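Local coordinates for vacuolar protein sorting-associated protein IST1 (Saccharomyces cerevisiae, PDB 3GGY) that regulates recruitment of the ATPase VPS4 to the ESCRT-III complex during multivesicular-body cargo sorting, this chain being its N-terminal, ESCRT-III-like domain, at residues T14-C19 and L79-V84; M18-L23 and I72-C77; K29-A34 and I65-L70; Y55-L60 and E167-Y172; S111-I116 and Q127-M132. One frame throughout, in Å; residues are numbered along the deposited sequence.

In the fold
Contacts 1, 2 and 3 all join helix 8-46 to helix 50-82, the long antiparallel hairpin of this ESCRT-III-like domain; contact 3 sits near the middle of the chain, while contact 1 lies toward the end of helix 50-82. Contacts 1 and 2 are buried and mostly apolar, with K17 at the surface of contact 1 and the stem of E74 in contact 2. Contact 3 is only partly buried and mixes an isoleucine with glutamine and histidine. Contact 5 packs helix 105-115 on helix 125-135 and touches contacts 1 and 2 through L112. Contact 4, centred about 35 Å from the centre of contact 1, lies where helix 166-179 crosses the hairpin through a buried patch of valine, leucine and tyrosine.

Contact 1. Residues T14-C19 and L79-V84; sequences TCLKMC and LLLARV
L16 drives its CD1 methyl against the backbone of L80-L81, coming within 3.7 Å of L81 N, and the same methyl meets L80 CB at 3.8 Å and V84 CG2 at 3.9 Å. One branch thus serves three residues, while CD2 only grazes L80 CB. L16 and L80 run at about a right angle to each other. Around L81 the contact turns toward the surface: its CD1 lies over L16 CB and K17 CG, and its CD2 approaches K17 NZ at 4.0 Å. The lysine chain is straight until chi4 (-63°), where the bend turns its ammonium end toward that methyl. Both segments belong to the long helical hairpin of the ESCRT-III-like domain, here near the C-terminal end of helix 50-82, where V84 already starts the short helix 84-87. L81 also touches K13 and I20 of helix 8-46, and an alanine here would probably open a gap beside L16 CB and leave the K17 chain without the methyls it lies against. Further out, L128 of helix 125-135 packs on L16, and L112 of helix 105-115 on L80; V84 rests on T9 and L12.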
# COMPACT_ATOMS: atom_id res chain seq x y z
N THR A 14 5.48 -19.55 5.46
CA THR A 14 6.76 -19.04 4.99
C THR A 14 6.55 -17.79 4.15
O THR A 14 7.27 -16.80 4.30
CB THR A 14 7.50 -20.07 4.12
OG1 THR A 14 7.75 -21.26 4.88
CG2 THR A 14 8.82 -19.51 3.62
N CYS A 15 5.56 -17.84 3.27
CA CYS A 15 5.25 -16.73 2.39
C CYS A 15 4.81 -15.49 3.17
O CYS A 15 5.34 -14.40 2.96
CB CYS A 15 4.15 -17.13 1.41
SG CYS A 15 3.64 -15.81 0.28
N LEU A 16 3.85 -15.67 4.06
CA LEU A 16 3.34 -14.56 4.86
C LEU A 16 4.43 -13.93 5.72
O LEU A 16 4.49 -12.71 5.85
CB LEU A 16 2.18 -15.03 5.74
CG LEU A 16 0.88 -15.35 4.98
CD1 LEU A 16 -0.11 -16.02 5.92
CD2 LEU A 16 0.29 -14.07 4.41
N LYS A 17 5.29 -14.75 6.30
CA LYS A 17 6.36 -14.22 7.14
C LYS A 17 7.32 -13.35 6.33
O LYS A 17 7.76 -12.30 6.79
CB LYS A 17 7.13 -15.35 7.82
CG LYS A 17 6.37 -15.98 8.98
CD LYS A 17 7.21 -17.05 9.67
CE LYS A 17 6.46 -17.65 10.86
NZ LYS A 17 6.18 -16.64 11.91
N MET A 18 7.64 -13.80 5.11
CA MET A 18 8.54 -13.05 4.25
C MET A 18 7.85 -11.77 3.79
O MET A 18 8.48 -10.71 3.71
CB MET A 18 8.94 -13.89 3.03
CG MET A 18 9.90 -13.21 2.07
SD MET A 18 11.62 -13.14 2.65
CE MET A 18 11.70 -11.51 3.33
N CYS A 19 6.56 -11.86 3.47
CA CYS A 19 5.84 -10.67 3.04
C CYS A 19 5.85 -9.62 4.14
O CYS A 19 6.02 -8.43 3.87
CB CYS A 19 4.39 -11.01 2.67
SG CYS A 19 4.24 -11.84 1.08
N LEU A 79 -2.69 -10.69 10.03
CA LEU A 79 -3.99 -11.29 10.31
C LEU A 79 -4.03 -12.71 9.77
O LEU A 79 -4.36 -13.65 10.49
CB LEU A 79 -5.10 -10.45 9.67
CG LEU A 79 -6.55 -10.94 9.81
CD1 LEU A 79 -7.49 -9.79 9.51
CD2 LEU A 79 -6.81 -12.11 8.88
N LEU A 80 -3.68 -12.86 8.49
CA LEU A 80 -3.67 -14.17 7.85
C LEU A 80 -2.67 -15.11 8.51
O LEU A 80 -2.91 -16.31 8.60
CB LEU A 80 -3.33 -14.02 6.36
CG LEU A 80 -4.35 -13.27 5.51
CD1 LEU A 80 -3.84 -13.15 4.08
CD2 LEU A 80 -5.68 -14.02 5.55
N LEU A 81 -1.54 -14.56 8.95
CA LEU A 81 -0.51 -15.38 9.58
C LEU A 81 -1.03 -16.02 10.86
O LEU A 81 -0.71 -17.18 11.15
CB LEU A 81 0.72 -14.53 9.91
CG LEU A 81 1.87 -15.29 10.58
CD1 LEU A 81 2.34 -16.42 9.66
CD2 LEU A 81 3.02 -14.33 10.88
N ALA A 82 -1.82 -15.28 11.62
CA ALA A 82 -2.37 -15.78 12.87
C ALA A 82 -3.52 -16.76 12.67
O ALA A 82 -3.87 -17.51 13.58
CB ALA A 82 -2.84 -14.61 13.73
N ARG A 83 -4.10 -16.77 11.47
CA ARG A 83 -5.22 -17.65 11.16
C ARG A 83 -4.87 -18.66 10.06
O ARG A 83 -5.76 -19.20 9.40
CB ARG A 83 -6.43 -16.82 10.72
CG ARG A 83 -6.83 -15.73 11.71
CD ARG A 83 -7.98 -14.89 11.17
NE ARG A 83 -8.37 -13.81 12.07
CZ ARG A 83 -9.14 -13.97 13.15
NH1 ARG A 83 -9.60 -15.17 13.48
NH2 ARG A 83 -9.44 -12.92 13.91
N VAL A 84 -3.58 -18.93 9.88
CA VAL A 84 -3.12 -19.85 8.85
C VAL A 84 -3.78 -21.23 8.88
O VAL A 84 -4.13 -21.78 7.83
CB VAL A 84 -1.59 -20.04 8.91
CG1 VAL A 84 -1.14 -21.06 7.88
CG2 VAL A 84 -0.91 -18.72 8.66

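Contact 2. Residues M18-L23 and I72-C77; sequences MCIQRL and ILELYC
C77 faces L23, C19 and I20 across the antiparallel hairpin formed by helices 8-46 and 50-82, the long arm of the ESCRT-III-like domain. The two short segments run at 158° to each other with their axes 9.2 Å apart at closest approach, and I20 and E74 stand nearest in the backbone. L23 CB faces E74 CB at 4.4 Å, a loose approach. Because CG stands anti to the carbonyl carbon (chi1 -75°), the branch leans across to the other helix, and L23 CD1 settles over the L73-E74 backbone, 3.8 Å from E74 N. L23 CD1 also meets L73 CB and, at 3.8 Å, C77 SG, while CD2 packs on L70, a turn earlier in the partner helix. C77 SG is in turn covered by C19 CB, again at 3.8 Å, and by L112 of helix 105-115. E74 keeps its aliphatic part near I20 CG2, but its carboxylate belongs to helix 8-46: OE2 makes a salt bridge with R24 and OE1 accepts a hydrogen bond from Q27. Within an otherwise buried, apolar contact these bonds tie down its charged end, and the R24 salt bridge probably offsets the nearby carboxylate of E78. The tightest spot is at I20, whose CD1 goes on to the C77 carbonyl and whose CG1 sits just 3.4 Å from C77 CB, closer than carbon atoms usually pack.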
# COMPACT_ATOMS: atom_id res chain seq x y z
N MET A 18 7.64 -13.80 5.11
CA MET A 18 8.54 -13.05 4.25
C MET A 18 7.85 -11.77 3.79
O MET A 18 8.48 -10.71 3.71
CB MET A 18 8.94 -13.89 3.03
CG MET A 18 9.90 -13.21 2.07
SD MET A 18 11.62 -13.14 2.65
CE MET A 18 11.70 -11.51 3.33
N CYS A 19 6.56 -11.86 3.47
CA CYS A 19 5.84 -10.67 3.04
C CYS A 19 5.85 -9.62 4.14
O CYS A 19 6.02 -8.43 3.87
CB CYS A 19 4.39 -11.01 2.67
SG CYS A 19 4.24 -11.84 1.08
N ILE A 20 5.66 -10.05 5.38
CA ILE A 20 5.66 -9.12 6.50
C ILE A 20 7.02 -8.43 6.66
O ILE A 20 7.09 -7.22 6.86
CB ILE A 20 5.29 -9.84 7.81
CG1 ILE A 20 3.82 -10.27 7.76
CG2 ILE A 20 5.52 -8.92 9.01
CD1 ILE A 20 3.37 -11.12 8.93
N GLN A 21 8.09 -9.20 6.55
CA GLN A 21 9.43 -8.63 6.67
C GLN A 21 9.73 -7.66 5.54
O GLN A 21 10.29 -6.58 5.76
CB GLN A 21 10.48 -9.74 6.71
CG GLN A 21 10.44 -10.60 7.98
CD GLN A 21 10.59 -9.79 9.26
OE1 GLN A 21 9.61 -9.27 9.80
NE2 GLN A 21 11.82 -9.68 9.74
N ARG A 22 9.35 -8.03 4.32
CA ARG A 22 9.57 -7.18 3.15
C ARG A 22 8.73 -5.91 3.23
O ARG A 22 9.21 -4.82 2.94
CB ARG A 22 9.25 -7.93 1.86
CG ARG A 22 10.19 -9.09 1.57
CD ARG A 22 11.63 -8.62 1.43
NE ARG A 22 11.80 -7.73 0.29
CZ ARG A 22 11.71 -8.11 -0.98
NH1 ARG A 22 11.43 -9.37 -1.28
NH2 ARG A 22 11.88 -7.23 -1.96
N LEU A 23 7.47 -6.04 3.62
CA LEU A 23 6.60 -4.87 3.73
C LEU A 23 7.14 -3.90 4.79
O LEU A 23 7.16 -2.69 4.58
CB LEU A 23 5.17 -5.29 4.09
CG LEU A 23 4.39 -5.90 2.92
CD1 LEU A 23 3.15 -6.64 3.42
CD2 LEU A 23 4.00 -4.79 1.97
N ILE A 72 -1.20 -0.97 5.73
CA ILE A 72 -2.43 -1.76 5.77
C ILE A 72 -2.15 -3.20 5.31
O ILE A 72 -2.63 -4.16 5.91
CB ILE A 72 -3.51 -1.13 4.86
CG1 ILE A 72 -3.82 0.29 5.35
CG2 ILE A 72 -4.76 -2.00 4.86
CD1 ILE A 72 -4.62 1.12 4.36
N LEU A 73 -1.36 -3.35 4.25
CA LEU A 73 -1.06 -4.69 3.76
C LEU A 73 -0.30 -5.50 4.80
O LEU A 73 -0.49 -6.72 4.92
CB LEU A 73 -0.27 -4.61 2.45
CG LEU A 73 -1.00 -3.96 1.27
CD1 LEU A 73 -0.07 -3.97 0.06
CD2 LEU A 73 -2.30 -4.70 0.97
N GLU A 74 0.56 -4.83 5.57
CA GLU A 74 1.33 -5.50 6.61
C GLU A 74 0.35 -6.08 7.63
O GLU A 74 0.50 -7.22 8.06
CB GLU A 74 2.26 -4.52 7.33
CG GLU A 74 3.15 -5.18 8.38
CD GLU A 74 3.73 -4.20 9.38
OE1 GLU A 74 3.98 -3.03 9.01
OE2 GLU A 74 3.95 -4.60 10.55
N LEU A 75 -0.64 -5.29 8.01
CA LEU A 75 -1.64 -5.73 8.97
C LEU A 75 -2.43 -6.91 8.42
O LEU A 75 -2.73 -7.84 9.15
CB LEU A 75 -2.59 -4.59 9.34
CG LEU A 75 -2.01 -3.48 10.22
CD1 LEU A 75 -3.15 -2.61 10.71
CD2 LEU A 75 -1.27 -4.09 11.41
N TYR A 76 -2.77 -6.87 7.13
CA TYR A 76 -3.52 -7.98 6.54
C TYR A 76 -2.68 -9.26 6.58
O TYR A 76 -3.20 -10.35 6.80
CB TYR A 76 -3.91 -7.68 5.08
CG TYR A 76 -5.10 -6.76 4.91
CD1 TYR A 76 -6.22 -6.86 5.74
CD2 TYR A 76 -5.14 -5.82 3.88
CE1 TYR A 76 -7.34 -6.06 5.55
CE2 TYR A 76 -6.25 -5.02 3.67
CZ TYR A 76 -7.35 -5.14 4.51
OH TYR A 76 -8.46 -4.35 4.30
N CYS A 77 -1.38 -9.13 6.34
CA CYS A 77 -0.49 -10.28 6.37
C CYS A 77 -0.43 -10.88 7.77
O CYS A 77 -0.43 -12.09 7.93
CB CYS A 77 0.92 -9.89 5.94
SG CYS A 77 1.11 -9.71 4.16

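Contact 3. Residues K29-A34 and I65-L70; sequences KQQAIA and IHIELL
Q30 and I67 stand nearest in the backbone, where the two helical segments run antiparallel at 160° with axes 10.2 Å apart, in the central part of the long hairpin. I67 fills the space between them: its CD1 reaches the Q30 backbone, 3.6 Å from Q30 O, and touches A34 CB, while CG2 meets Q31 CG at 3.9 Å. Beyond I67, the extended Q30 chain carries its amide to the edge of the H66 ring, the two planes only 16° apart. Q30 OE1 lies near the ring plane, 3.1 Å from H66 CD2, and 3.5 Å from L70 CD1, a methyl that sits over the amide. E121 completes the group, its OE2 hydrogen-bonded to both Q30 NE2 and H66 NE2. A leucine in place of Q30 would probably leave E121 with one bond fewer and the H66 CD2 edge without its oxygen. With the carboxylate of E121 at its NE2, the imidazole may be biased toward its charged form, which would make CD2 a more polarised neighbour for Q30 OE1.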
# COMPACT_ATOMS: atom_id res chain seq x y z
N LYS A 29 12.24 2.09 4.50
CA LYS A 29 12.97 2.73 3.42
C LYS A 29 12.20 3.88 2.79
O LYS A 29 12.73 4.97 2.62
CB LYS A 29 13.30 1.70 2.34
CG LYS A 29 14.06 2.26 1.15
CD LYS A 29 14.42 1.16 0.16
CE LYS A 29 15.27 1.71 -0.98
NZ LYS A 29 15.62 0.64 -1.96
N GLN A 30 10.94 3.62 2.44
CA GLN A 30 10.14 4.65 1.80
C GLN A 30 9.83 5.84 2.70
O GLN A 30 9.67 6.96 2.21
CB GLN A 30 8.87 4.03 1.24
CG GLN A 30 9.16 3.16 0.01
CD GLN A 30 7.94 2.45 -0.52
OE1 GLN A 30 6.84 3.00 -0.52
NE2 GLN A 30 8.13 1.22 -1.00
N GLN A 31 9.73 5.61 4.00
CA GLN A 31 9.45 6.70 4.94
C GLN A 31 10.68 7.59 5.01
O GLN A 31 10.57 8.82 5.00
CB GLN A 31 9.13 6.14 6.32
CG GLN A 31 7.77 5.45 6.40
CD GLN A 31 7.48 4.86 7.77
OE1 GLN A 31 8.24 4.04 8.28
NE2 GLN A 31 6.38 5.29 8.36
N ALA A 32 11.86 6.98 5.06
CA ALA A 32 13.10 7.74 5.12
C ALA A 32 13.26 8.58 3.85
O ALA A 32 13.68 9.74 3.90
CB ALA A 32 14.28 6.79 5.27
N ILE A 33 12.92 7.99 2.71
CA ILE A 33 13.02 8.68 1.42
C ILE A 33 12.02 9.83 1.36
O ILE A 33 12.32 10.91 0.83
CB ILE A 33 12.78 7.69 0.26
CG1 ILE A 33 13.93 6.68 0.22
CG2 ILE A 33 12.66 8.43 -1.07
CD1 ILE A 33 13.77 5.59 -0.83
N ALA A 34 10.82 9.61 1.90
CA ALA A 34 9.79 10.65 1.92
C ALA A 34 10.32 11.85 2.72
O ALA A 34 10.08 13.00 2.36
CB ALA A 34 8.51 10.11 2.55
N ILE A 65 0.76 8.15 0.34
CA ILE A 65 -0.41 7.28 0.21
C ILE A 65 0.06 5.83 0.05
O ILE A 65 -0.53 4.91 0.61
CB ILE A 65 -1.28 7.70 -1.00
CG1 ILE A 65 -1.95 9.05 -0.71
CG2 ILE A 65 -2.35 6.64 -1.28
CD1 ILE A 65 -2.62 9.67 -1.91
N HIS A 66 1.13 5.64 -0.72
CA HIS A 66 1.66 4.31 -0.94
C HIS A 66 2.19 3.72 0.36
O HIS A 66 2.06 2.53 0.61
CB HIS A 66 2.77 4.34 -1.99
CG HIS A 66 3.20 2.98 -2.45
ND1 HIS A 66 2.41 2.20 -3.27
CD2 HIS A 66 4.32 2.27 -2.21
CE1 HIS A 66 3.03 1.06 -3.51
NE2 HIS A 66 4.19 1.07 -2.88
N ILE A 67 2.81 4.55 1.19
CA ILE A 67 3.31 4.06 2.47
C ILE A 67 2.13 3.59 3.32
O ILE A 67 2.22 2.58 4.00
CB ILE A 67 4.10 5.16 3.22
CG1 ILE A 67 5.45 5.38 2.52
CG2 ILE A 67 4.30 4.75 4.67
CD1 ILE A 67 6.16 6.65 2.95
N GLU A 68 1.02 4.33 3.27
CA GLU A 68 -0.17 3.96 4.03
C GLU A 68 -0.67 2.60 3.52
O GLU A 68 -1.12 1.76 4.30
CB GLU A 68 -1.27 5.00 3.85
CG GLU A 68 -0.87 6.38 4.34
CD GLU A 68 -2.00 7.39 4.23
OE1 GLU A 68 -2.62 7.47 3.15
OE2 GLU A 68 -2.26 8.10 5.22
N LEU A 69 -0.60 2.39 2.21
CA LEU A 69 -1.04 1.12 1.64
C LEU A 69 -0.19 -0.00 2.23
O LEU A 69 -0.72 -1.02 2.66
CB LEU A 69 -0.88 1.12 0.10
CG LEU A 69 -1.08 -0.21 -0.65
CD1 LEU A 69 -2.51 -0.70 -0.49
CD2 LEU A 69 -0.74 -0.01 -2.14
N LEU A 70 1.12 0.19 2.24
CA LEU A 70 2.03 -0.82 2.79
C LEU A 70 1.72 -1.14 4.25
O LEU A 70 1.81 -2.29 4.66
CB LEU A 70 3.49 -0.35 2.66
CG LEU A 70 4.00 -0.10 1.24
CD1 LEU A 70 5.48 0.29 1.30
CD2 LEU A 70 3.82 -1.35 0.40

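Contact 4. Residues Y55-L60 and E167-Y172; sequences YRVETL and ELVDLY
V57 pushes its CG1 methyl into the angle between V169 and Y172, where segment 167-172 of helix 166-179 crosses segment 55-60 of the long hairpin of the ESCRT-III-like domain at 99°. This is the close-packed part: V57 CG1 is 3.5 Å from Y172 CB and 3.8 Å from V169 CG1. That branch stands anti to the backbone N (chi1 168°), which turns it out from helix 50-82 toward its two partners. Alongside, L60 approaches the rim of the tyrosine, its CD2 in the ring plane. V41 of helix 8-46 backs V57, and R38 lies against both L60 and Y172. On the other flank the contact slackens: the partly exposed E58 gives only its aliphatic CG, 4.3 Å from V169 CG2. The phenol end of Y172 leaves the apolar patch and is hydrogen-bonded to D64 of helix 50-82, a bond that probably limits how far the ring can swing. On the ring edge itself, Y172 CE2 sits 3.8 Å from L60 CG.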
# COMPACT_ATOMS: atom_id res chain seq x y z
N TYR A 55 5.70 19.99 -8.50
CA TYR A 55 5.80 18.64 -9.06
C TYR A 55 6.29 17.66 -8.00
O TYR A 55 5.80 16.54 -7.90
CB TYR A 55 6.77 18.63 -10.24
CG TYR A 55 6.25 19.29 -11.50
CD1 TYR A 55 7.14 19.80 -12.46
CD2 TYR A 55 4.89 19.38 -11.76
CE1 TYR A 55 6.67 20.38 -13.64
CE2 TYR A 55 4.41 19.95 -12.94
CZ TYR A 55 5.31 20.44 -13.87
OH TYR A 55 4.85 20.99 -15.05
N ARG A 56 7.27 18.09 -7.22
CA ARG A 56 7.86 17.23 -6.19
C ARG A 56 6.85 16.91 -5.11
O ARG A 56 6.83 15.79 -4.57
CB ARG A 56 9.08 17.90 -5.58
CG ARG A 56 10.02 16.93 -4.90
CD ARG A 56 10.67 16.02 -5.93
NE ARG A 56 12.10 16.28 -6.05
CZ ARG A 56 13.01 15.88 -5.17
NH1 ARG A 56 12.63 15.19 -4.10
NH2 ARG A 56 14.29 16.16 -5.36
N VAL A 57 6.00 17.88 -4.77
CA VAL A 57 4.98 17.66 -3.76
C VAL A 57 3.94 16.67 -4.27
O VAL A 57 3.48 15.80 -3.52
CB VAL A 57 4.31 18.99 -3.36
CG1 VAL A 57 3.07 18.74 -2.53
CG2 VAL A 57 5.31 19.82 -2.56
N GLU A 58 3.57 16.78 -5.53
CA GLU A 58 2.59 15.86 -6.09
C GLU A 58 3.10 14.42 -5.95
O GLU A 58 2.34 13.52 -5.60
CB GLU A 58 2.33 16.19 -7.56
CG GLU A 58 1.78 17.60 -7.75
CD GLU A 58 1.48 17.93 -9.19
OE1 GLU A 58 2.40 17.81 -10.04
OE2 GLU A 58 0.33 18.32 -9.48
N THR A 59 4.39 14.23 -6.20
CA THR A 59 5.00 12.91 -6.09
C THR A 59 5.02 12.47 -4.63
O THR A 59 4.73 11.31 -4.31
CB THR A 59 6.44 12.93 -6.64
OG1 THR A 59 6.42 13.33 -8.02
CG2 THR A 59 7.09 11.56 -6.52
N LEU A 60 5.37 13.39 -3.74
CA LEU A 60 5.42 13.10 -2.31
C LEU A 60 4.05 12.66 -1.79
O LEU A 60 3.95 11.75 -0.96
CB LEU A 60 5.89 14.35 -1.56
CG LEU A 60 5.88 14.32 -0.03
CD1 LEU A 60 6.71 13.15 0.49
CD2 LEU A 60 6.43 15.64 0.50
N GLU A 167 -5.55 22.19 -3.28
CA GLU A 167 -5.70 22.50 -1.86
C GLU A 167 -4.77 21.62 -1.02
O GLU A 167 -4.18 22.08 -0.04
CB GLU A 167 -7.14 22.29 -1.41
CG GLU A 167 -8.18 23.03 -2.25
CD GLU A 167 -8.56 22.27 -3.51
OE1 GLU A 167 -9.14 21.17 -3.38
OE2 GLU A 167 -8.28 22.77 -4.62
N LEU A 168 -4.64 20.35 -1.41
CA LEU A 168 -3.77 19.42 -0.68
C LEU A 168 -2.30 19.73 -0.95
O LEU A 168 -1.47 19.60 -0.06
CB LEU A 168 -4.09 17.98 -1.07
CG LEU A 168 -3.28 16.90 -0.34
CD1 LEU A 168 -3.49 17.03 1.16
CD2 LEU A 168 -3.71 15.53 -0.82
N VAL A 169 -1.99 20.11 -2.19
CA VAL A 169 -0.61 20.45 -2.52
C VAL A 169 -0.22 21.67 -1.69
O VAL A 169 0.87 21.72 -1.12
CB VAL A 169 -0.45 20.78 -4.02
CG1 VAL A 169 0.95 21.29 -4.30
CG2 VAL A 169 -0.72 19.53 -4.84
N ASP A 170 -1.11 22.66 -1.62
CA ASP A 170 -0.84 23.86 -0.84
C ASP A 170 -0.64 23.51 0.63
O ASP A 170 0.22 24.08 1.30
CB ASP A 170 -1.98 24.88 -0.95
CG ASP A 170 -2.04 25.54 -2.31
OD1 ASP A 170 -1.02 25.52 -3.03
OD2 ASP A 170 -3.11 26.09 -2.65
N LEU A 171 -1.44 22.58 1.12
CA LEU A 171 -1.34 22.17 2.51
C LEU A 171 0.03 21.53 2.76
O LEU A 171 0.68 21.81 3.76
CB LEU A 171 -2.45 21.18 2.87
CG LEU A 171 -2.45 20.68 4.32
CD1 LEU A 171 -2.61 21.85 5.26
CD2 LEU A 171 -3.59 19.68 4.52
N TYR A 172 0.47 20.67 1.83
CA TYR A 172 1.77 20.03 1.97
C TYR A 172 2.90 21.07 1.97
O TYR A 172 3.86 20.97 2.74
CB TYR A 172 2.01 19.04 0.84
CG TYR A 172 1.74 17.60 1.22
CD1 TYR A 172 0.48 17.19 1.65
CD2 TYR A 172 2.76 16.64 1.15
CE1 TYR A 172 0.24 15.86 2.01
CE2 TYR A 172 2.53 15.31 1.51
CZ TYR A 172 1.27 14.93 1.93
OH TYR A 172 1.04 13.63 2.30

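Contact 5. Residues S111-I116 and Q127-M132; sequences SLIYAI and QLKDLM
I113 and M132 meet among the apolar contacts that make up most of this interface: I113 CD1 touches both CB and CG of M132, each at 4.1 Å. The methionine bends at chi2 and chi3, which carries its sulfur away from I113; toward helix 105-115 it offers CB and CG. Next to this pair L112 and L128 slant across one another, with L128 CD1 held 3.8 Å from L112 CB and 3.9 Å from L112 CD1. These pairs fasten helix 105-115 to helix 125-135, whose short segments cross at 123° with a closest axis approach of 9.2 Å. Together the two helices pack against the hairpin of the ESCRT-III-like domain: L112 covers C77 and L80, L128 lies on C15 and L16, and M132 reaches F8. I113 is also covered from helix 138-147, by V144 and I145. The second kind of contact is between an aliphatic residue and the stem of a charged one. I116 CD1 comes up at about a right angle to the K129 chain and meets its CB at 3.5 Å, while I113 CG1 lies 4.2 Å from K129 CA. The lysine runs straight past CG, which still lies near I113 CG2, then bends at chi3 (82°) and chi4, leading its end off from helix 105-115. Its ammonium end has a long salt bridge within the segment, K129 NZ to D130 OD1 at 3.8 Å.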
# COMPACT_ATOMS: atom_id res chain seq x y z
N SER A 111 -7.27 -8.34 -0.68
CA SER A 111 -6.49 -7.11 -0.76
C SER A 111 -5.04 -7.36 -1.12
O SER A 111 -4.45 -6.61 -1.90
CB SER A 111 -6.57 -6.35 0.57
OG SER A 111 -7.91 -5.92 0.82
N LEU A 112 -4.45 -8.42 -0.57
CA LEU A 112 -3.06 -8.73 -0.85
C LEU A 112 -2.86 -9.17 -2.30
O LEU A 112 -1.88 -8.80 -2.94
CB LEU A 112 -2.57 -9.82 0.11
CG LEU A 112 -2.39 -9.27 1.53
CD1 LEU A 112 -2.24 -10.43 2.51
CD2 LEU A 112 -1.17 -8.36 1.58
N ILE A 113 -3.81 -9.94 -2.82
CA ILE A 113 -3.71 -10.38 -4.21
C ILE A 113 -3.89 -9.19 -5.15
O ILE A 113 -3.17 -9.05 -6.14
CB ILE A 113 -4.76 -11.47 -4.49
CG1 ILE A 113 -4.36 -12.75 -3.75
CG2 ILE A 113 -4.87 -11.73 -5.99
CD1 ILE A 113 -5.40 -13.86 -3.80
N TYR A 114 -4.85 -8.33 -4.83
CA TYR A 114 -5.11 -7.14 -5.64
C TYR A 114 -3.90 -6.22 -5.66
O TYR A 114 -3.61 -5.57 -6.66
CB TYR A 114 -6.31 -6.36 -5.09
CG TYR A 114 -6.66 -5.16 -5.92
CD1 TYR A 114 -7.37 -5.30 -7.11
CD2 TYR A 114 -6.21 -3.89 -5.57
CE1 TYR A 114 -7.64 -4.21 -7.93
CE2 TYR A 114 -6.47 -2.79 -6.39
CZ TYR A 114 -7.18 -2.96 -7.57
OH TYR A 114 -7.44 -1.88 -8.38
N ALA A 115 -3.18 -6.19 -4.54
CA ALA A 115 -2.01 -5.32 -4.40
C ALA A 115 -0.77 -5.71 -5.18
O ALA A 115 0.10 -4.87 -5.40
CB ALA A 115 -1.66 -5.18 -2.92
N ILE A 116 -0.67 -6.98 -5.60
CA ILE A 116 0.50 -7.46 -6.32
C ILE A 116 0.97 -6.52 -7.43
O ILE A 116 2.14 -6.13 -7.51
CB ILE A 116 0.24 -8.85 -6.93
CG1 ILE A 116 0.06 -9.87 -5.81
CG2 ILE A 116 1.40 -9.26 -7.86
CD1 ILE A 116 -0.56 -11.19 -6.27
N GLN A 127 3.37 -14.87 -4.71
CA GLN A 127 3.29 -16.23 -4.20
C GLN A 127 1.94 -16.49 -3.55
O GLN A 127 1.44 -17.61 -3.56
CB GLN A 127 4.40 -16.48 -3.19
CG GLN A 127 5.77 -16.68 -3.81
CD GLN A 127 6.89 -16.59 -2.78
OE1 GLN A 127 6.76 -17.10 -1.67
NE2 GLN A 127 7.98 -15.94 -3.15
N LEU A 128 1.35 -15.45 -2.97
CA LEU A 128 0.04 -15.59 -2.32
C LEU A 128 -1.00 -15.90 -3.38
O LEU A 128 -1.89 -16.74 -3.17
CB LEU A 128 -0.34 -14.31 -1.58
CG LEU A 128 0.49 -13.97 -0.34
CD1 LEU A 128 0.01 -12.65 0.23
CD2 LEU A 128 0.35 -15.08 0.70
N LYS A 129 -0.89 -15.24 -4.52
CA LYS A 129 -1.83 -15.48 -5.61
C LYS A 129 -1.70 -16.93 -6.05
O LYS A 129 -2.70 -17.64 -6.16
CB LYS A 129 -1.53 -14.56 -6.80
CG LYS A 129 -2.50 -14.75 -7.96
CD LYS A 129 -2.14 -13.89 -9.16
CE LYS A 129 -1.05 -14.53 -10.00
NZ LYS A 129 -1.54 -15.77 -10.66
N ASP A 130 -0.47 -17.37 -6.30
CA ASP A 130 -0.24 -18.74 -6.73
C ASP A 130 -0.80 -19.75 -5.73
O ASP A 130 -1.42 -20.74 -6.12
CB ASP A 130 1.26 -18.99 -6.94
CG ASP A 130 1.85 -18.15 -8.05
OD1 ASP A 130 1.15 -17.92 -9.06
OD2 ASP A 130 3.02 -17.72 -7.93
N LEU A 131 -0.57 -19.50 -4.45
CA LEU A 131 -1.07 -20.40 -3.41
C LEU A 131 -2.59 -20.46 -3.36
O LEU A 131 -3.16 -21.55 -3.23
CB LEU A 131 -0.54 -19.98 -2.04
CG LEU A 131 0.95 -20.23 -1.77
CD1 LEU A 131 1.35 -19.58 -0.45
CD2 LEU A 131 1.22 -21.73 -1.74
N MET A 132 -3.24 -19.31 -3.47
CA MET A 132 -4.70 -19.26 -3.42
C MET A 132 -5.38 -19.76 -4.69
O MET A 132 -6.50 -20.25 -4.64
CB MET A 132 -5.19 -17.85 -3.08
CG MET A 132 -4.75 -17.35 -1.71
SD MET A 132 -5.01 -18.57 -0.39
CE MET A 132 -3.36 -19.23 -0.25